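Local atomic coordinates of beta-glucanase (Bacteroides thetaiotaomicron, PDB entry 6EUG), a protein that probably hydrolyses beta-1,3-galactosidic linkages of arabinogalactan through a five-bladed GH43 domain, the part present here, whose pocket holds the sugar mimic glucoimidazole. Residues Asn44-Gly49 with Met336-Arg341; Glu62-Ser67 with Ile108-Lys113; Gly223-Ile228 with Ala240-Asp245. All blocks are in the same frame, centred on the assembly; numbering follows the deposited sequence. Where two conformers were deposited one is given.

Contact 1 (Asn44-Gly49 with Met336-Arg341); sequences NAHGGG and MADMWR
With chi1 of -65°, Asp338 carries its carboxylate anti to its own carbonyl carbon, and this points the group at the backbone of the corner His46-Gly47. The amide of Gly47 donates to both oxygens: Asp338 OD1 receives N at 3.1 Å on its syn side, about 30° out of the carboxylate plane, while OD2, 3.0 Å from the same N, takes a more bent and weak bond. OD1 carries further load. One water donates a hydrogen bond to Asp338 OD1, its oxygen 2.8 Å away, donates another to Ala45 O and accepts from Gly48 N; a second water bonds to OD1 and to His46 ND1, in the plane of the imidazole and at its edge. The buried carboxylate is thus tied to segment 44-49, directly and through water. Strand 332-339 of the last blade here meets the first strand of the first blade, 48-53, across the seam where the beta-propeller closes, and the corner at Gly47, with positive phi, brings its amide up to the acid. Next to it, Trp340 lays its indole over Asp338, whose CB sits 3.5 Å above one ring face, offset toward the rim. The benzo carbons CZ3 and CH2 of Trp340 each lie 3.7 Å from His46 CB, while Gln320 accepts from Trp340 NE1. Farther along, Met336 directs its CE toward Gly49 CA, 4.5 Å away.

Contact 2 (Glu62-Ser67 with Ile108-Lys113); sequences EHRPAS and IMERPK. With GIM (glucoimidazole), chain B.
Glu62 and Glu110 both draw on NH1 of Arg64, but its guanidinium is oriented quite differently toward each. Toward Glu62 it turns its side: NE and NH1 both reach OE2, with Arg64 NE at 2.8 Å from Glu62 OE2, and the oxygen lies in the guanidinium plane. Seen from the carboxylate, however, both nitrogens come from one face, NE about 46° out of the plane. Toward Glu110 the two flat groups are inclined by 36°, and the salt bridge from Arg64 NH1 to Glu110 OE2 is long and weak at 3.4 Å. A bend at chi2 (-71°) folds the arginine back beside Glu62. The other oxygen of Glu62 spans to the neighbouring strand, where OE1 accepts from Arg111 N at 2.9 Å with its anti lone pair, and Glu62 CG packs on Pro112 CD. This network stands at the start of strand 108-117, the innermost strand of the second propeller blade, at the central pocket of the GH43 domain. Glu110, extended beyond CG, presents OE1 to glucoimidazole, 2.6 Å from O4 of the ligand and farther from O3. Its OE2 also meets Tyr136. Arg111 takes the next stretch of the hydroxyl row, sharing O3 with Glu110: its NE bonds weakly to ligand O3, and Arg111 NH2 lies 3.2 Å from ligand O2. Asp214 and Gln320 bind the ligand too.

Contact 3 (Gly223-Ile228 with Ala240-Asp245); sequences GKAYHI and AELADD
An antiparallel beta hairpin, strands 225-231 and 236-242, makes the two middle strands of a four-stranded propeller blade. His227 and Ala240 form a hydrogen-bonded pair, with His227 N to Ala240 O and Ala240 N to His227 O both 2.9 Å. Tyr226 and Glu241 are the adjoining non-hydrogen-bonded pair, and beyond them Leu242 N donates to Ala225 O, nearly straight at 166°. On the face bearing Tyr226 and Glu241, the phenol ring lies against the glutamate backbone, Tyr226 CD2 3.8 Å from Glu241 CA. Glu241 CG stands anti to N (chi1 -175°), and the extended chain carries OE2 to Lys224 NZ, a 3.1 Å salt bridge that comes from above the carboxylate plane. One water links Glu241 OE2 to Tyr226 OH, and Thr250 holds the other oxygen. On the reverse face Leu242 spreads its methyls, CD1 at 4.0 Å from Ala225 CB and CD2 reaching His227 CB, while the His227 imidazole bonds to His249. Past the last bridge, a water accepts from Ala225 N and donates to Leu242 O, bridging the strands where they part. The twisted hairpin, its strand directions 141° apart, is typical of the blades of a GH43 beta-propeller.

In the fold
Contacts 1 and 2 adjoin, with centres about 9 Å apart: His46 O lies 2.8 Å from Glu62 N and Asn44 OD1 lies 2.9 Å from Arg64 N, both probable hydrogen bonds. They join the first blade to its two neighbours, the last and the second. Contact 2 supplies two of the residues that bind glucoimidazole, whereas contact 1 stands beside the pocket, its Trp340 side chain about 5 Å from the ligand. Contact 3 belongs inside the third blade; its centre is about 24 Å from those of the other two, and the His227 side chain is about 13 Å from the ligand.

Contact 1 (Asn44-Gly49 with Met336-Arg341)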
loop_
_atom_site.group_PDB
_atom_site.type_symbol
_atom_site.label_atom_id
_atom_site.label_comp_id
_atom_site.label_asym_id
_atom_site.label_seq_id
_atom_site.Cartn_x
_atom_site.Cartn_y
_atom_site.Cartn_z
ATOM N N ASN A 44 -2.116 17.233 4.712
ATOM C CA ASN A 44 -0.883 16.461 4.903
ATOM C C ASN A 44 -1.251 15.002 5.210
ATOM O O ASN A 44 -1.368 14.619 6.364
ATOM C CB ASN A 44 -0.063 17.134 6.038
ATOM C CG ASN A 44 1.381 16.634 6.135
ATOM O OD1 ASN A 44 1.810 15.735 5.400
ATOM N ND2 ASN A 44 2.162 17.281 7.015
ATOM N N ALA A 45 -1.446 14.200 4.141
ATOM C CA ALA A 45 -1.920 12.820 4.219
ATOM C C ALA A 45 -1.432 12.048 2.990
ATOM O O ALA A 45 -2.217 11.640 2.117
ATOM C CB ALA A 45 -3.430 12.747 4.310
ATOM N N HIS A 46 -0.127 11.798 2.982
ATOM C CA HIS A 46 0.560 11.199 1.800
ATOM C C HIS A 46 0.590 9.642 1.895
ATOM O O HIS A 46 0.508 9.067 2.983
ATOM C CB HIS A 46 1.980 11.830 1.667
ATOM C CG HIS A 46 1.991 13.327 1.772
ATOM N ND1 HIS A 46 1.805 14.177 0.686
ATOM C CD2 HIS A 46 2.041 14.130 2.866
ATOM C CE1 HIS A 46 1.786 15.429 1.111
ATOM N NE2 HIS A 46 1.890 15.428 2.430
ATOM N N GLY A 47 0.716 8.954 0.762
ATOM C CA GLY A 47 0.671 7.494 0.754
ATOM C C GLY A 47 -0.608 6.939 1.374
ATOM O O GLY A 47 -0.588 5.895 2.037
ATOM N N GLY A 48 -1.725 7.634 1.144
ATOM C CA GLY A 48 -2.930 7.419 1.948
ATOM C C GLY A 48 -3.932 6.412 1.408
ATOM O O GLY A 48 -3.672 5.657 0.461
ATOM N N GLY A 49 -5.053 6.360 2.096
ATOM C CA GLY A 49 -6.241 5.602 1.681
ATOM C C GLY A 49 -7.463 6.076 2.449
ATOM O O GLY A 49 -7.313 6.840 3.409
ATOM N N MET A 336 -6.335 7.034 -6.757
ATOM C CA MET A 336 -5.610 8.000 -5.919
ATOM C C MET A 336 -4.110 7.743 -6.040
ATOM O O MET A 336 -3.637 6.591 -5.913
ATOM C CB MET A 336 -6.032 7.892 -4.441
ATOM C CG MET A 336 -7.488 8.231 -4.159
ATOM S SD MET A 336 -8.004 7.875 -2.477
ATOM C CE MET A 336 -6.738 8.708 -1.515
ATOM N N ALA A 337 -3.363 8.831 -6.250
ATOM C CA ALA A 337 -1.917 8.782 -6.341
ATOM C C ALA A 337 -1.289 9.972 -5.628
ATOM O O ALA A 337 -1.963 10.985 -5.401
ATOM C CB ALA A 337 -1.465 8.761 -7.805
ATOM N N ASP A 338 0.008 9.833 -5.311
ATOM C CA ASP A 338 0.862 10.923 -4.778
ATOM C C ASP A 338 1.711 11.526 -5.895
ATOM O O ASP A 338 2.161 10.780 -6.799
ATOM C CB ASP A 338 1.771 10.382 -3.677
ATOM C CG ASP A 338 0.983 9.914 -2.487
ATOM O OD1 ASP A 338 0.372 10.782 -1.776
ATOM O OD2 ASP A 338 0.968 8.688 -2.262
ATOM N N MET A 339 1.913 12.852 -5.876
ATOM C CA MET A 339 2.885 13.514 -6.757
ATOM C C MET A 339 4.053 14.010 -5.876
ATOM O O MET A 339 3.963 15.083 -5.266
ATOM C CB MET A 339 2.174 14.656 -7.497
ATOM C CG MET A 339 2.902 15.270 -8.672
ATOM S SD MET A 339 1.970 16.630 -9.434
ATOM C CE MET A 339 0.434 15.878 -9.540
ATOM N N TRP A 340 5.108 13.201 -5.754
ATOM C CA TRP A 340 6.110 13.407 -4.712
ATOM C C TRP A 340 7.054 14.568 -5.062
ATOM O O TRP A 340 7.506 14.672 -6.218
ATOM C CB TRP A 340 6.960 12.150 -4.482
ATOM C CG TRP A 340 6.207 10.947 -3.973
ATOM C CD1 TRP A 340 5.972 9.813 -4.658
ATOM C CD2 TRP A 340 5.642 10.765 -2.673
ATOM N NE1 TRP A 340 5.290 8.927 -3.878
ATOM C CE2 TRP A 340 5.027 9.507 -2.668
ATOM C CE3 TRP A 340 5.522 11.591 -1.542
ATOM C CZ2 TRP A 340 4.402 8.994 -1.556
ATOM C CZ3 TRP A 340 4.912 11.093 -0.419
ATOM C CH2 TRP A 340 4.308 9.810 -0.437
ATOM N N ARG A 341 7.348 15.402 -4.055
ATOM C CA ARG A 341 8.376 16.472 -4.142
ATOM C C ARG A 341 9.456 16.171 -3.108
ATOM O O ARG A 341 9.370 16.608 -1.955
ATOM C CB ARG A 341 7.762 17.842 -3.886
ATOM C CG ARG A 341 6.820 18.239 -4.991
ATOM C CD ARG A 341 6.363 19.667 -4.862
ATOM N NE ARG A 341 5.564 20.041 -6.031
ATOM C CZ ARG A 341 5.438 21.272 -6.515
ATOM N NH1 ARG A 341 6.066 22.316 -5.956
ATOM N NH2 ARG A 341 4.678 21.454 -7.585
HETATM O O HOH W 1 -2.139 10.277 -0.530
HETATM O O HOH W 2 1.407 13.309 -1.902
#

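Contact 2 (Glu62-Ser67 with Ile108-Lys113)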
loop_
_atom_site.group_PDB
_atom_site.type_symbol
_atom_site.label_atom_id
_atom_site.label_comp_id
_atom_site.label_asym_id
_atom_site.label_seq_id
_atom_site.Cartn_x
_atom_site.Cartn_y
_atom_site.Cartn_z
ATOM N N GLU A 62 0.401 9.667 5.698
ATOM C CA GLU A 62 1.678 10.080 6.334
ATOM C C GLU A 62 1.676 11.590 6.587
ATOM O O GLU A 62 1.322 12.383 5.674
ATOM C CB GLU A 62 2.830 9.773 5.398
ATOM C CG GLU A 62 2.947 8.334 4.950
ATOM C CD GLU A 62 3.665 8.153 3.619
ATOM O OE1 GLU A 62 3.759 6.991 3.173
ATOM O OE2 GLU A 62 4.155 9.167 3.033
ATOM N N HIS A 63 2.003 11.999 7.819
ATOM C CA HIS A 63 2.327 13.389 8.098
ATOM C C HIS A 63 3.816 13.592 7.736
ATOM O O HIS A 63 4.699 13.010 8.368
ATOM C CB HIS A 63 2.047 13.712 9.580
ATOM C CG HIS A 63 2.297 15.120 9.953
ATOM N ND1 HIS A 63 3.561 15.676 9.953
ATOM C CD2 HIS A 63 1.460 16.075 10.434
ATOM C CE1 HIS A 63 3.480 16.919 10.395
ATOM N NE2 HIS A 63 2.218 17.197 10.662
ATOM N N ARG A 64 4.071 14.332 6.658
ATOM C CA ARG A 64 5.414 14.551 6.172
ATOM C C ARG A 64 5.937 15.919 6.596
ATOM O O ARG A 64 5.170 16.887 6.648
ATOM C CB ARG A 64 5.509 14.419 4.636
ATOM C CG ARG A 64 5.331 13.003 4.077
ATOM C CD ARG A 64 6.508 12.089 4.381
ATOM N NE ARG A 64 6.359 10.797 3.719
ATOM C CZ ARG A 64 7.353 9.945 3.464
ATOM N NH1 ARG A 64 7.094 8.805 2.836
ATOM N NH2 ARG A 64 8.614 10.236 3.795
ATOM N N PRO A 65 7.271 16.024 6.781
ATOM C CA PRO A 65 7.940 17.273 7.102
ATOM C C PRO A 65 8.205 18.159 5.855
ATOM O O PRO A 65 8.232 17.658 4.717
ATOM C CB PRO A 65 9.238 16.776 7.747
ATOM C CG PRO A 65 9.573 15.553 7.030
ATOM C CD PRO A 65 8.225 14.887 6.801
ATOM N N ALA A 66 8.415 19.462 6.075
ATOM C CA ALA A 66 8.760 20.420 5.010
ATOM C C ALA A 66 10.212 20.296 4.590
ATOM O O ALA A 66 10.548 20.665 3.461
ATOM C CB ALA A 66 8.478 21.856 5.448
ATOM N N SER A 67 11.049 19.737 5.467
ATOM C CA SER A 67 12.474 19.482 5.178
ATOM C C SER A 67 12.848 18.123 5.804
ATOM O O SER A 67 12.386 17.836 6.907
ATOM C CB SER A 67 13.318 20.642 5.772
ATOM O OG SER A 67 14.696 20.389 5.596
ATOM N N ILE A 108 10.274 5.266 10.954
ATOM C CA ILE A 108 9.587 5.573 9.686
ATOM C C ILE A 108 8.215 4.878 9.695
ATOM O O ILE A 108 8.138 3.687 10.005
ATOM C CB ILE A 108 10.440 5.076 8.490
ATOM C CG1 ILE A 108 11.702 5.950 8.333
ATOM C CG2 ILE A 108 9.675 4.989 7.187
ATOM C CD1 ILE A 108 12.737 5.311 7.429
ATOM N N MET A 109 7.171 5.634 9.374
ATOM C CA MET A 109 5.804 5.141 9.282
ATOM C C MET A 109 5.264 5.559 7.913
ATOM O O MET A 109 5.091 6.761 7.662
ATOM C CB MET A 109 4.980 5.780 10.400
ATOM C CG MET A 109 5.404 5.361 11.803
ATOM S SD MET A 109 4.458 6.318 12.981
ATOM C CE MET A 109 3.854 5.097 14.136
ATOM N N GLU A 110 5.025 4.571 7.033
ATOM C CA GLU A 110 4.577 4.797 5.639
ATOM C C GLU A 110 3.359 3.966 5.204
ATOM O O GLU A 110 3.084 2.881 5.743
ATOM C CB GLU A 110 5.722 4.561 4.638
ATOM C CG GLU A 110 6.841 5.585 4.778
ATOM C CD GLU A 110 8.029 5.392 3.844
ATOM O OE1 GLU A 110 8.066 4.406 3.052
ATOM O OE2 GLU A 110 8.979 6.231 3.935
ATOM N N ARG A 111 2.621 4.546 4.265
ATOM C CA ARG A 111 1.557 3.868 3.542
ATOM C C ARG A 111 0.499 3.232 4.440
ATOM O O ARG A 111 0.077 2.101 4.218
ATOM C CB ARG A 111 2.145 2.905 2.489
ATOM C CG ARG A 111 2.905 3.611 1.375
ATOM C CD ARG A 111 3.313 2.721 0.190
ATOM N NE ARG A 111 4.098 3.503 -0.773
ATOM C CZ ARG A 111 3.596 4.340 -1.691
ATOM N NH1 ARG A 111 2.295 4.457 -1.893
ATOM N NH2 ARG A 111 4.417 5.049 -2.483
ATOM N N PRO A 112 -0.022 4.011 5.420
ATOM C CA PRO A 112 -1.063 3.451 6.270
ATOM C C PRO A 112 -2.354 3.104 5.536
ATOM O O PRO A 112 -2.731 3.799 4.572
ATOM C CB PRO A 112 -1.350 4.595 7.251
ATOM C CG PRO A 112 -1.113 5.833 6.407
ATOM C CD PRO A 112 0.102 5.470 5.587
ATOM N N LYS A 113 -3.049 2.095 6.027
ATOM C CA LYS A 113 -4.384 1.715 5.545
ATOM C C LYS A 113 -5.236 1.292 6.732
ATOM O O LYS A 113 -4.739 0.678 7.661
ATOM C CB LYS A 113 -4.332 0.573 4.515
ATOM C CG LYS A 113 -3.355 0.813 3.338
ATOM C CD LYS A 113 -3.898 1.872 2.381
ATOM C CE LYS A 113 -2.888 2.227 1.308
ATOM N NZ LYS A 113 -1.685 2.969 1.872
HETATM C C1 GIM B . 9.486 4.237 -2.340
HETATM C C2 GIM B . 8.160 3.981 -1.734
HETATM N N10 GIM B . 10.389 5.139 -1.916
HETATM C C3 GIM B . 7.787 5.142 -0.794
HETATM C C4 GIM B . 9.025 5.511 0.078
HETATM C C5 GIM B . 10.147 6.090 -0.797
HETATM C C6 GIM B . 11.429 6.378 -0.017
HETATM C C7 GIM B . 11.244 4.045 -3.645
HETATM C C8 GIM B . 11.479 5.046 -2.724
HETATM N N1 GIM B . 10.007 3.559 -3.393
HETATM O O3 GIM B . 6.708 4.764 0.074
HETATM O O2 GIM B . 7.227 3.644 -2.796
HETATM O O4 GIM B . 9.536 4.401 0.860
HETATM O O6 GIM B . 12.041 5.163 0.404
#

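Contact 3 (Gly223-Ile228 with Ala240-Asp245)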
loop_
_atom_site.group_PDB
_atom_site.type_symbol
_atom_site.label_atom_id
_atom_site.label_comp_id
_atom_site.label_asym_id
_atom_site.label_seq_id
_atom_site.Cartn_x
_atom_site.Cartn_y
_atom_site.Cartn_z
ATOM N N GLY A 223 -15.768 -11.440 3.696
ATOM C CA GLY A 223 -15.292 -10.894 4.977
ATOM C C GLY A 223 -13.830 -11.196 5.276
ATOM O O GLY A 223 -13.298 -10.694 6.268
ATOM N N LYS A 224 -13.167 -11.977 4.417
ATOM C CA LYS A 224 -11.733 -12.251 4.599
ATOM C C LYS A 224 -10.945 -11.031 4.152
ATOM O O LYS A 224 -11.253 -10.430 3.102
ATOM C CB LYS A 224 -11.277 -13.495 3.835
ATOM C CG LYS A 224 -11.655 -14.794 4.549
ATOM C CD LYS A 224 -11.279 -16.031 3.764
ATOM C CE LYS A 224 -11.672 -17.304 4.515
ATOM N NZ LYS A 224 -10.913 -17.461 5.783
ATOM N N ALA A 225 -9.971 -10.643 4.959
ATOM C CA ALA A 225 -9.069 -9.531 4.614
ATOM C C ALA A 225 -7.675 -10.038 4.211
ATOM O O ALA A 225 -7.219 -11.061 4.715
ATOM C CB ALA A 225 -8.965 -8.536 5.771
ATOM N N TYR A 226 -7.010 -9.269 3.334
ATOM C CA TYR A 226 -5.700 -9.589 2.787
ATOM C C TYR A 226 -4.731 -8.412 2.924
ATOM O O TYR A 226 -5.109 -7.243 2.682
ATOM C CB TYR A 226 -5.762 -10.035 1.299
ATOM C CG TYR A 226 -6.643 -11.286 1.129
ATOM C CD1 TYR A 226 -8.019 -11.181 0.983
ATOM C CD2 TYR A 226 -6.081 -12.580 1.143
ATOM C CE1 TYR A 226 -8.822 -12.317 0.886
ATOM C CE2 TYR A 226 -6.876 -13.694 1.044
ATOM C CZ TYR A 226 -8.239 -13.562 0.902
ATOM O OH TYR A 226 -8.994 -14.694 0.795
ATOM N N HIS A 227 -3.502 -8.765 3.283
ATOM C CA HIS A 227 -2.324 -7.856 3.366
ATOM C C HIS A 227 -1.441 -8.124 2.112
ATOM O O HIS A 227 -0.935 -9.243 1.916
ATOM C CB HIS A 227 -1.598 -8.095 4.690
ATOM C CG HIS A 227 -0.325 -7.310 4.881
ATOM N ND1 HIS A 227 0.768 -7.823 5.551
ATOM C CD2 HIS A 227 0.024 -6.066 4.487
ATOM C CE1 HIS A 227 1.732 -6.915 5.566
ATOM N NE2 HIS A 227 1.304 -5.842 4.918
ATOM N N ILE A 228 -1.297 -7.095 1.283
ATOM C CA ILE A 228 -0.617 -7.163 -0.016
ATOM C C ILE A 228 0.647 -6.304 0.131
ATOM O O ILE A 228 0.545 -5.136 0.511
ATOM C CB ILE A 228 -1.492 -6.643 -1.158
ATOM C CG1 ILE A 228 -2.734 -7.557 -1.317
ATOM C CG2 ILE A 228 -0.712 -6.679 -2.474
ATOM C CD1 ILE A 228 -3.892 -6.980 -2.060
ATOM N N ALA A 240 -1.081 -12.123 1.575
ATOM C CA ALA A 240 -1.225 -12.929 2.813
ATOM C C ALA A 240 -2.609 -12.756 3.455
ATOM O O ALA A 240 -3.041 -11.634 3.751
ATOM C CB ALA A 240 -0.145 -12.552 3.813
ATOM N N GLU A 241 -3.291 -13.869 3.689
ATOM C CA GLU A 241 -4.547 -13.874 4.427
ATOM C C GLU A 241 -4.393 -13.413 5.900
ATOM O O GLU A 241 -3.500 -13.888 6.615
ATOM C CB GLU A 241 -5.117 -15.288 4.370
ATOM C CG GLU A 241 -6.496 -15.480 4.997
ATOM C CD GLU A 241 -6.894 -16.937 5.124
ATOM O OE1 GLU A 241 -6.090 -17.757 5.666
ATOM O OE2 GLU A 241 -8.026 -17.268 4.706
ATOM N N LEU A 242 -5.311 -12.570 6.365
ATOM C CA LEU A 242 -5.408 -12.168 7.784
ATOM C C LEU A 242 -6.372 -13.081 8.580
ATOM O O LEU A 242 -7.333 -13.651 8.028
ATOM C CB LEU A 242 -5.862 -10.709 7.882
ATOM C CG LEU A 242 -4.879 -9.683 7.281
ATOM C CD1 LEU A 242 -5.405 -8.279 7.521
ATOM C CD2 LEU A 242 -3.451 -9.818 7.810
ATOM N N ALA A 243 -6.098 -13.205 9.877
ATOM C CA ALA A 243 -6.998 -13.834 10.851
ATOM C C ALA A 243 -8.355 -13.149 10.922
ATOM O O ALA A 243 -8.498 -12.035 10.435
ATOM C CB ALA A 243 -6.353 -13.798 12.235
ATOM N N ASP A 244 -9.351 -13.812 11.531
ATOM C CA ASP A 244 -10.715 -13.296 11.568
ATOM C C ASP A 244 -10.913 -11.949 12.293
ATOM O O ASP A 244 -11.887 -11.251 12.004
ATOM C CB ASP A 244 -11.692 -14.341 12.183
ATOM N N ASP A 245 -9.985 -11.556 13.171
ATOM C CA ASP A 245 -10.036 -10.245 13.845
ATOM C C ASP A 245 -9.167 -9.159 13.135
ATOM O O ASP A 245 -9.159 -7.991 13.548
ATOM C CB ASP A 245 -9.688 -10.332 15.363
ATOM C CG ASP A 245 -8.290 -10.823 15.645
ATOM O OD1 ASP A 245 -7.504 -11.056 14.684
ATOM O OD2 ASP A 245 -7.990 -11.028 16.851
HETATM O O HOH W 3 -9.111 -15.829 8.132
HETATM O O HOH W 4 -9.722 -12.214 7.396
HETATM O O HOH W 5 -8.375 -17.235 1.692
#